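Long-range contacts in 457aa long hypothetical protein (Pyrococcus horikoshii, PDB 2CSU), which is of unknown function but combines a Rossmann-type CoA-binding domain with two domains related to those of succinyl-CoA ligases: residues V296-G304 / V345-Y356; V369-T380 / K404-V415. All coordinates share one frame; numbering follows the deposited sequence.

From the N terminus, contact 1 (296-304 with 345-356) closes first: strand 295-300 runs into helix 303-314, and after a loop of 40 residues, half of them helical, strand 344-346 lies parallel beside it. Contact 2 (369-380 with 404-415) opens after that closure and joins strands 371-377 and 406-411 across helix 388-400, so the two loops are in series and neither nest nor cross. They are linked through the pairing of strands 295-300 and 371-377, evident where A297 N lies 2.8 Å from M371 O. The strand order is therefore 344-346, 295-300, 371-377, 406-411 within the ligase-CoA domain, and the two contact centres are about 9 Å apart.

Contact 1 of 2, residues V296-G304 / V345-Y356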
loop_
_atom_site.group_PDB
_atom_site.type_symbol
_atom_site.label_atom_id
_atom_site.label_comp_id
_atom_site.label_asym_id
_atom_site.label_seq_id
_atom_site.Cartn_x
_atom_site.Cartn_y
_atom_site.Cartn_z
ATOM N N VAL A 296 -3.373 19.256 15.576
ATOM C CA VAL A 296 -3.308 19.215 14.131
ATOM C C VAL A 296 -4.516 19.814 13.443
ATOM O O VAL A 296 -5.630 19.782 13.968
ATOM C CB VAL A 296 -3.138 17.751 13.658
ATOM C CG1 VAL A 296 -2.857 17.693 12.168
ATOM C CG2 VAL A 296 -2.030 17.092 14.444
ATOM N N ALA A 297 -4.277 20.373 12.264
ATOM C CA ALA A 297 -5.350 20.933 11.459
ATOM C C ALA A 297 -5.482 20.045 10.232
ATOM O O ALA A 297 -4.492 19.752 9.546
ATOM C CB ALA A 297 -5.022 22.350 11.034
ATOM N N ILE A 298 -6.704 19.609 9.961
ATOM C CA ILE A 298 -6.970 18.779 8.799
ATOM C C ILE A 298 -7.746 19.565 7.743
ATOM O O ILE A 298 -8.813 20.108 8.035
ATOM C CB ILE A 298 -7.833 17.550 9.146
ATOM C CG1 ILE A 298 -7.123 16.655 10.171
ATOM C CG2 ILE A 298 -8.135 16.768 7.874
ATOM C CD1 ILE A 298 -8.032 15.585 10.751
HETATM N N MSE A 299 -7.206 19.642 6.528
HETATM C CA MSE A 299 -7.921 20.302 5.431
HETATM C C MSE A 299 -8.141 19.223 4.357
HETATM O O MSE A 299 -7.244 18.427 4.072
HETATM C CB MSE A 299 -7.133 21.508 4.886
HETATM C CG MSE A 299 -5.630 21.306 4.674
HETATM SE SE MSE A 299 -4.789 22.840 4.139
HETATM C CE MSE A 299 -5.115 22.728 2.503
ATOM N N THR A 300 -9.330 19.185 3.765
ATOM C CA THR A 300 -9.621 18.151 2.776
ATOM C C THR A 300 -10.693 18.574 1.770
ATOM O O THR A 300 -11.445 19.528 2.016
ATOM C CB THR A 300 -10.122 16.860 3.481
ATOM O OG1 THR A 300 -10.337 15.833 2.519
ATOM C CG2 THR A 300 -11.459 17.123 4.203
ATOM N N ASN A 301 -10.756 17.856 0.647
ATOM C CA ASN A 301 -11.761 18.120 -0.382
ATOM C C ASN A 301 -12.758 16.967 -0.403
ATOM O O ASN A 301 -13.646 16.906 -1.240
ATOM C CB ASN A 301 -11.092 18.295 -1.761
ATOM C CG ASN A 301 -10.552 16.994 -2.344
ATOM O OD1 ASN A 301 -10.193 16.058 -1.622
ATOM N ND2 ASN A 301 -10.467 16.945 -3.673
ATOM N N ALA A 302 -12.602 16.060 0.554
ATOM C CA ALA A 302 -13.457 14.888 0.678
ATOM C C ALA A 302 -13.678 14.539 2.149
ATOM O O ALA A 302 -12.720 14.295 2.885
ATOM C CB ALA A 302 -12.815 13.705 -0.038
ATOM N N GLY A 303 -14.939 14.519 2.569
ATOM C CA GLY A 303 -15.255 14.196 3.953
ATOM C C GLY A 303 -14.741 12.835 4.407
ATOM O O GLY A 303 -14.014 12.743 5.391
ATOM N N GLY A 304 -15.122 11.782 3.688
ATOM C CA GLY A 304 -14.704 10.433 4.039
ATOM C C GLY A 304 -13.252 10.330 4.464
ATOM O O GLY A 304 -12.963 10.002 5.615
ATOM N N VAL A 345 -11.268 21.092 8.357
ATOM C CA VAL A 345 -11.788 21.982 7.319
ATOM C C VAL A 345 -12.117 21.230 6.024
ATOM O O VAL A 345 -11.243 20.768 5.301
ATOM C CB VAL A 345 -10.752 23.070 7.040
ATOM C CG1 VAL A 345 -11.214 23.936 5.870
ATOM C CG2 VAL A 345 -10.576 23.947 8.267
ATOM N N ASP A 346 -13.422 21.069 5.754
ATOM C CA ASP A 346 -13.779 20.308 4.569
ATOM C C ASP A 346 -14.229 21.197 3.415
ATOM O O ASP A 346 -15.411 21.449 3.214
ATOM C CB ASP A 346 -14.880 19.308 4.924
ATOM C CG ASP A 346 -15.172 18.456 3.697
ATOM O OD1 ASP A 346 -16.095 17.642 3.765
ATOM O OD2 ASP A 346 -14.506 18.642 2.682
HETATM N N MSE A 347 -13.234 21.724 2.672
HETATM C CA MSE A 347 -13.572 22.302 1.382
HETATM C C MSE A 347 -14.312 21.254 0.558
HETATM O O MSE A 347 -14.096 20.058 0.690
HETATM C CB MSE A 347 -12.281 22.688 0.657
HETATM C CG MSE A 347 -11.181 23.152 1.608
HETATM SE SE MSE A 347 -9.669 23.585 0.742
HETATM C CE MSE A 347 -8.541 22.545 1.677
ATOM N N ILE A 348 -15.247 21.726 -0.275
ATOM C CA ILE A 348 -16.026 20.778 -1.052
ATOM C C ILE A 348 -15.195 20.164 -2.182
ATOM O O ILE A 348 -14.044 20.518 -2.413
ATOM C CB ILE A 348 -17.250 21.512 -1.605
ATOM C CG1 ILE A 348 -17.973 22.265 -0.482
ATOM C CG2 ILE A 348 -18.242 20.500 -2.204
ATOM C CD1 ILE A 348 -18.073 21.438 0.801
ATOM N N ALA A 349 -15.847 19.208 -2.836
ATOM C CA ALA A 349 -15.247 18.478 -3.944
ATOM C C ALA A 349 -14.861 19.418 -5.085
ATOM O O ALA A 349 -14.119 19.042 -5.995
ATOM C CB ALA A 349 -16.215 17.420 -4.444
ATOM N N SER A 350 -15.363 20.644 -5.030
ATOM C CA SER A 350 -15.075 21.640 -6.047
ATOM C C SER A 350 -13.810 22.422 -5.732
ATOM O O SER A 350 -13.384 23.264 -6.518
ATOM C CB SER A 350 -16.247 22.614 -6.164
ATOM O OG SER A 350 -16.582 23.147 -4.894
ATOM N N ALA A 351 -13.205 22.151 -4.583
ATOM C CA ALA A 351 -11.993 22.860 -4.196
ATOM C C ALA A 351 -10.930 22.917 -5.294
ATOM O O ALA A 351 -10.459 21.887 -5.802
ATOM C CB ALA A 351 -11.405 22.242 -2.948
ATOM N N ARG A 352 -10.548 24.141 -5.646
ATOM C CA ARG A 352 -9.526 24.371 -6.654
ATOM C C ARG A 352 -8.190 24.725 -6.006
ATOM O O ARG A 352 -8.084 24.938 -4.804
ATOM C CB ARG A 352 -9.996 25.522 -7.549
ATOM C CG ARG A 352 -11.134 25.113 -8.487
ATOM C CD ARG A 352 -11.405 26.181 -9.555
ATOM N NE ARG A 352 -12.458 25.734 -10.473
ATOM C CZ ARG A 352 -12.069 24.963 -11.502
ATOM N NH1 ARG A 352 -10.792 24.649 -11.647
ATOM N NH2 ARG A 352 -12.983 24.464 -12.340
ATOM N N GLY A 353 -7.136 24.741 -6.840
ATOM C CA GLY A 353 -5.826 25.097 -6.314
ATOM C C GLY A 353 -5.897 26.330 -5.408
ATOM O O GLY A 353 -5.337 26.372 -4.321
ATOM N N GLU A 354 -6.585 27.374 -5.910
ATOM C CA GLU A 354 -6.690 28.604 -5.133
ATOM C C GLU A 354 -7.273 28.347 -3.739
ATOM O O GLU A 354 -6.890 28.957 -2.749
ATOM C CB GLU A 354 -7.579 29.594 -5.890
ATOM C CG GLU A 354 -6.958 30.072 -7.206
ATOM C CD GLU A 354 -5.517 30.483 -6.989
ATOM O OE1 GLU A 354 -5.246 31.213 -6.043
ATOM O OE2 GLU A 354 -4.676 30.098 -7.797
ATOM N N ASP A 355 -8.265 27.435 -3.695
ATOM C CA ASP A 355 -8.886 27.115 -2.415
ATOM C C ASP A 355 -7.898 26.440 -1.463
ATOM O O ASP A 355 -7.864 26.700 -0.268
ATOM C CB ASP A 355 -10.073 26.185 -2.675
ATOM C CG ASP A 355 -11.173 26.943 -3.405
ATOM O OD1 ASP A 355 -11.733 26.375 -4.343
ATOM O OD2 ASP A 355 -11.476 28.068 -3.015
ATOM N N TYR A 356 -7.110 25.504 -2.025
ATOM C CA TYR A 356 -6.104 24.828 -1.212
ATOM C C TYR A 356 -5.050 25.811 -0.691
ATOM O O TYR A 356 -4.631 25.770 0.455
ATOM C CB TYR A 356 -5.438 23.747 -2.067
ATOM C CG TYR A 356 -6.115 22.436 -1.859
ATOM C CD1 TYR A 356 -7.293 22.148 -2.542
ATOM C CD2 TYR A 356 -5.558 21.478 -1.011
ATOM C CE1 TYR A 356 -7.905 20.912 -2.387
ATOM C CE2 TYR A 356 -6.175 20.243 -0.849
ATOM C CZ TYR A 356 -7.347 19.963 -1.528
ATOM O OH TYR A 356 -7.960 18.732 -1.388
HETATM O O HOH W 1 -11.474 19.552 -5.648
#
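The Y356 ring meets N301 at its edge, where N301 CB lies near the ring plane, 3.2 Å from Y356 OH. Over the ring centre on one face sits M347 CE, 4.0 Å above the plane, while R352 O lies at the edge, in plane. The N301 amide is turned 71° from the ring. Neither polar end is spent on the other: Y356 OH bonds to I375 O, and N301 ND2 to V377 O. A water, donating to A349 O and A351 O, accepts a further, weak bond from N301 ND2. M299 approaches the ring obliquely, its CE 3.8 Å from Y356 CD2. Its chain bends at chi3 (-84°), which brings CE within 3.5 Å of M347 CE. Two backbone bonds define the parallel pairing, V345 N to I298 O at 2.7 Å and T300 N to V345 O at 2.9 Å. At the strand end, T300 OG1 donates to A302 O (2.9 Å), in the short link to helix 303-314. The pair belongs to the parallel alpha/beta core of the ligase-CoA domain, each strand leading into a helix: M299 and M347 lie against helix 353-365, M299 and Y356 also against helix 388-400, and strand 371-377 flanks strand 295-300.

Contact 2 of 2, residues V369-T380 / K404-V415; sequences VDMLIAICVVPT and KPVLAMFMAGYV
C376 presses its CB onto a face of the F410 ring, 3.4 Å above the plane and over the centre, a CH-pi contact only 14° off the ring normal. With SG anti to the backbone N (chi1 173°), the sulfur stands oblique to the same ring, 4.3 Å from its centroid. V378 CG2 reaches F410 CD2 from an oblique direction, and A374 O lies near the ring plane at its edge. Farther along, the V378 and V415 side chains run past each other in opposite directions, CG1 of V378 3.5 Å from CG1 of V415, and T380 CG2 touches the same V415 methyl.

Near the start of the strands, M371 crosses P405 at about a right angle. The spacing of M371 CG from P405 CG, 3.5 Å, is tighter than usual for two carbons. The selenomethionine then bends at chi3, setting its CE against L407 CD1. K404, extended beyond CG, donates from NZ to V369 O (3.0 Å), the nitrogen lying in the carbonyl plane; L364 O is a second acceptor for this ammonium group.

Seven backbone bonds fix the parallel register, the first from L372 N to P405 O (3.2 Å) and the last from V378 N to M411 O (2.6 Å). The strand axes are inclined at 15° to each other. Strand 371-377, helix 388-400 and strand 406-411 form a beta-alpha-beta crossover unit, the repeating connection of a parallel alpha/beta fold.

Outward from the pair, L372 and V406 rest on helix 353-365, where Y356 also touches C376. On the opposite face of the sheet, I373, I375 and V377 meet helix 303-314, and L407 meets helix 434-450, which M371 and P405 also touch. At the C-terminal end of the strands, V377 packs on A160, M411 on G164 and V415 on Y167 of the second subunit.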
loop_
_atom_site.group_PDB
_atom_site.type_symbol
_atom_site.label_atom_id
_atom_site.label_comp_id
_atom_site.label_asym_id
_atom_site.label_seq_id
_atom_site.Cartn_x
_atom_site.Cartn_y
_atom_site.Cartn_z
ATOM N N VAL A 369 -2.660 25.916 15.515
ATOM C CA VAL A 369 -2.312 24.793 14.656
ATOM C C VAL A 369 -0.818 24.511 14.781
ATOM O O VAL A 369 0.010 25.404 14.587
ATOM C CB VAL A 369 -2.654 25.092 13.177
ATOM C CG1 VAL A 369 -2.230 23.925 12.291
ATOM C CG2 VAL A 369 -4.157 25.337 13.034
ATOM N N ASP A 370 -0.478 23.272 15.123
ATOM C CA ASP A 370 0.919 22.875 15.266
ATOM C C ASP A 370 1.368 22.075 14.049
ATOM O O ASP A 370 2.556 22.016 13.730
ATOM C CB ASP A 370 1.088 22.027 16.523
ATOM C CG ASP A 370 0.777 22.803 17.784
ATOM O OD1 ASP A 370 0.291 22.191 18.761
ATOM O OD2 ASP A 370 1.030 24.029 17.782
HETATM N N MSE A 371 0.400 21.464 13.377
HETATM C CA MSE A 371 0.682 20.650 12.211
HETATM C C MSE A 371 -0.487 20.719 11.228
HETATM O O MSE A 371 -1.634 20.827 11.635
HETATM C CB MSE A 371 0.926 19.204 12.659
HETATM C CG MSE A 371 1.572 18.309 11.613
HETATM SE SE MSE A 371 2.227 16.800 12.358
HETATM C CE MSE A 371 0.966 15.833 12.137
ATOM N N LEU A 372 -0.187 20.660 9.938
ATOM C CA LEU A 372 -1.219 20.713 8.913
ATOM C C LEU A 372 -1.188 19.454 8.048
ATOM O O LEU A 372 -0.160 19.109 7.468
ATOM C CB LEU A 372 -1.016 21.960 8.038
ATOM C CG LEU A 372 -2.017 22.306 6.927
ATOM C CD1 LEU A 372 -3.372 22.584 7.559
ATOM C CD2 LEU A 372 -1.579 23.510 6.150
ATOM N N ILE A 373 -2.314 18.760 7.985
ATOM C CA ILE A 373 -2.500 17.603 7.110
ATOM C C ILE A 373 -3.401 17.928 5.914
ATOM O O ILE A 373 -4.585 18.206 6.045
ATOM C CB ILE A 373 -3.111 16.468 7.934
ATOM C CG1 ILE A 373 -2.064 15.894 8.892
ATOM C CG2 ILE A 373 -3.575 15.331 7.002
ATOM C CD1 ILE A 373 -2.590 14.693 9.680
ATOM N N ALA A 374 -2.782 17.923 4.718
ATOM C CA ALA A 374 -3.569 18.201 3.513
ATOM C C ALA A 374 -4.051 16.918 2.811
ATOM O O ALA A 374 -3.274 16.094 2.350
ATOM C CB ALA A 374 -2.700 19.023 2.558
ATOM N N ILE A 375 -5.392 16.757 2.766
ATOM C CA ILE A 375 -5.979 15.579 2.116
ATOM C C ILE A 375 -6.701 15.953 0.810
ATOM O O ILE A 375 -7.543 16.847 0.760
ATOM C CB ILE A 375 -6.978 14.950 3.094
ATOM C CG1 ILE A 375 -6.261 14.505 4.373
ATOM C CG2 ILE A 375 -7.631 13.706 2.457
ATOM C CD1 ILE A 375 -7.234 13.977 5.430
ATOM N N CYS A 376 -6.333 15.259 -0.288
ATOM C CA CYS A 376 -6.960 15.611 -1.533
ATOM C C CYS A 376 -7.216 14.376 -2.373
ATOM O O CYS A 376 -6.313 13.665 -2.793
ATOM C CB CYS A 376 -6.010 16.530 -2.295
ATOM S SG CYS A 376 -6.594 16.876 -3.971
ATOM N N VAL A 377 -8.507 14.092 -2.551
ATOM C CA VAL A 377 -8.853 13.248 -3.664
ATOM C C VAL A 377 -8.739 14.078 -4.948
ATOM O O VAL A 377 -9.333 15.139 -5.098
ATOM C CB VAL A 377 -10.283 12.763 -3.462
ATOM C CG1 VAL A 377 -10.661 11.824 -4.603
ATOM C CG2 VAL A 377 -10.393 12.019 -2.145
ATOM N N VAL A 378 -7.860 13.611 -5.851
ATOM C CA VAL A 378 -7.617 14.384 -7.061
ATOM C C VAL A 378 -8.789 14.288 -8.041
ATOM O O VAL A 378 -9.145 13.229 -8.543
ATOM C CB VAL A 378 -6.329 13.880 -7.711
ATOM C CG1 VAL A 378 -6.121 14.577 -9.059
ATOM C CG2 VAL A 378 -5.151 14.192 -6.811
ATOM N N PRO A 379 -9.418 15.450 -8.302
ATOM C CA PRO A 379 -10.570 15.522 -9.182
ATOM C C PRO A 379 -10.145 15.478 -10.647
ATOM O O PRO A 379 -9.114 16.007 -11.040
ATOM C CB PRO A 379 -11.281 16.837 -8.884
ATOM C CG PRO A 379 -10.155 17.789 -8.469
ATOM C CD PRO A 379 -9.091 16.785 -7.811
ATOM N N THR A 380 -10.994 14.813 -11.451
ATOM C CA THR A 380 -10.744 14.750 -12.885
ATOM C C THR A 380 -11.851 15.466 -13.665
ATOM O O THR A 380 -12.088 15.234 -14.844
ATOM C CB THR A 380 -10.682 13.275 -13.286
ATOM O OG1 THR A 380 -11.930 12.657 -12.966
ATOM C CG2 THR A 380 -9.567 12.565 -12.509
ATOM N N LYS A 404 6.187 24.911 10.903
ATOM C CA LYS A 404 5.182 23.918 11.238
ATOM C C LYS A 404 5.173 22.800 10.212
ATOM O O LYS A 404 5.037 23.036 9.015
ATOM C CB LYS A 404 3.793 24.558 11.331
ATOM C CG LYS A 404 3.658 25.588 12.455
ATOM C CD LYS A 404 2.358 26.360 12.316
ATOM C CE LYS A 404 2.229 27.466 13.358
ATOM N NZ LYS A 404 0.822 27.998 13.364
ATOM N N PRO A 405 5.311 21.558 10.676
ATOM C CA PRO A 405 5.316 20.414 9.765
ATOM C C PRO A 405 4.040 20.344 8.933
ATOM O O PRO A 405 2.945 20.633 9.423
ATOM C CB PRO A 405 5.462 19.226 10.715
ATOM C CG PRO A 405 4.753 19.697 11.953
ATOM C CD PRO A 405 5.250 21.117 12.082
ATOM N N VAL A 406 4.195 19.970 7.668
ATOM C CA VAL A 406 3.068 19.797 6.764
ATOM C C VAL A 406 3.077 18.406 6.132
ATOM O O VAL A 406 4.052 17.964 5.537
ATOM C CB VAL A 406 3.165 20.867 5.679
ATOM C CG1 VAL A 406 2.050 20.664 4.655
ATOM C CG2 VAL A 406 3.032 22.246 6.295
ATOM N N LEU A 407 1.957 17.688 6.325
ATOM C CA LEU A 407 1.845 16.361 5.739
ATOM C C LEU A 407 0.727 16.315 4.699
ATOM O O LEU A 407 -0.270 17.020 4.782
ATOM C CB LEU A 407 1.546 15.372 6.864
ATOM C CG LEU A 407 2.645 15.363 7.929
ATOM C CD1 LEU A 407 2.381 14.339 9.035
ATOM C CD2 LEU A 407 4.021 15.031 7.351
ATOM N N ALA A 408 0.942 15.481 3.669
ATOM C CA ALA A 408 -0.062 15.371 2.624
ATOM C C ALA A 408 -0.556 13.935 2.466
ATOM O O ALA A 408 0.173 12.966 2.639
ATOM C CB ALA A 408 0.553 15.864 1.312
HETATM N N MSE A 409 -1.865 13.824 2.188
HETATM C CA MSE A 409 -2.409 12.537 1.801
HETATM C C MSE A 409 -3.265 12.673 0.549
HETATM O O MSE A 409 -4.370 13.201 0.574
HETATM C CB MSE A 409 -3.259 12.009 2.959
HETATM C CG MSE A 409 -3.452 10.492 2.899
HETATM SE SE MSE A 409 -5.179 10.035 2.699
HETATM C CE MSE A 409 -5.018 9.132 1.152
ATOM N N PHE A 410 -2.686 12.221 -0.575
ATOM C CA PHE A 410 -3.358 12.417 -1.855
ATOM C C PHE A 410 -3.870 11.102 -2.445
ATOM O O PHE A 410 -3.232 10.059 -2.374
ATOM C CB PHE A 410 -2.362 13.065 -2.815
ATOM C CG PHE A 410 -2.483 14.558 -2.745
ATOM C CD1 PHE A 410 -2.414 15.197 -1.515
ATOM C CD2 PHE A 410 -2.644 15.291 -3.910
ATOM C CE1 PHE A 410 -2.502 16.580 -1.451
ATOM C CE2 PHE A 410 -2.731 16.680 -3.839
ATOM C CZ PHE A 410 -2.659 17.328 -2.612
HETATM N N MSE A 411 -5.086 11.173 -3.020
HETATM C CA MSE A 411 -5.666 9.984 -3.632
HETATM C C MSE A 411 -6.206 10.282 -5.033
HETATM O O MSE A 411 -6.880 11.273 -5.275
HETATM C CB MSE A 411 -6.804 9.494 -2.734
HETATM C CG MSE A 411 -6.300 8.913 -1.412
HETATM SE SE MSE A 411 -7.647 8.434 -0.320
HETATM C CE MSE A 411 -8.357 7.145 -1.355
ATOM N N ALA A 412 -5.857 9.399 -5.987
ATOM C CA ALA A 412 -5.028 8.250 -5.645
ATOM C C ALA A 412 -4.631 7.461 -6.894
ATOM O O ALA A 412 -4.932 7.829 -8.022
ATOM C CB ALA A 412 -5.827 7.354 -4.695
ATOM N N GLY A 413 -3.895 6.359 -6.663
ATOM C CA GLY A 413 -3.470 5.532 -7.787
ATOM C C GLY A 413 -2.739 6.361 -8.845
ATOM O O GLY A 413 -1.886 7.189 -8.553
ATOM N N TYR A 414 -3.074 6.088 -10.118
ATOM C CA TYR A 414 -2.438 6.828 -11.199
ATOM C C TYR A 414 -2.767 8.320 -11.125
ATOM O O TYR A 414 -1.916 9.178 -11.324
ATOM C CB TYR A 414 -2.930 6.248 -12.526
ATOM C CG TYR A 414 -2.442 4.851 -12.677
ATOM C CD1 TYR A 414 -1.106 4.551 -12.430
ATOM C CD2 TYR A 414 -3.314 3.840 -13.082
ATOM C CE1 TYR A 414 -0.644 3.252 -12.582
ATOM C CE2 TYR A 414 -2.850 2.543 -13.243
ATOM C CZ TYR A 414 -1.522 2.249 -13.001
ATOM O OH TYR A 414 -1.053 0.959 -13.157
ATOM N N VAL A 415 -4.042 8.631 -10.926
ATOM C CA VAL A 415 -4.553 10.002 -10.943
ATOM C C VAL A 415 -3.781 10.964 -10.037
ATOM O O VAL A 415 -3.668 12.158 -10.330
ATOM C CB VAL A 415 -6.034 10.020 -10.503
ATOM C CG1 VAL A 415 -6.601 11.429 -10.596
ATOM C CG2 VAL A 415 -6.843 9.045 -11.329
#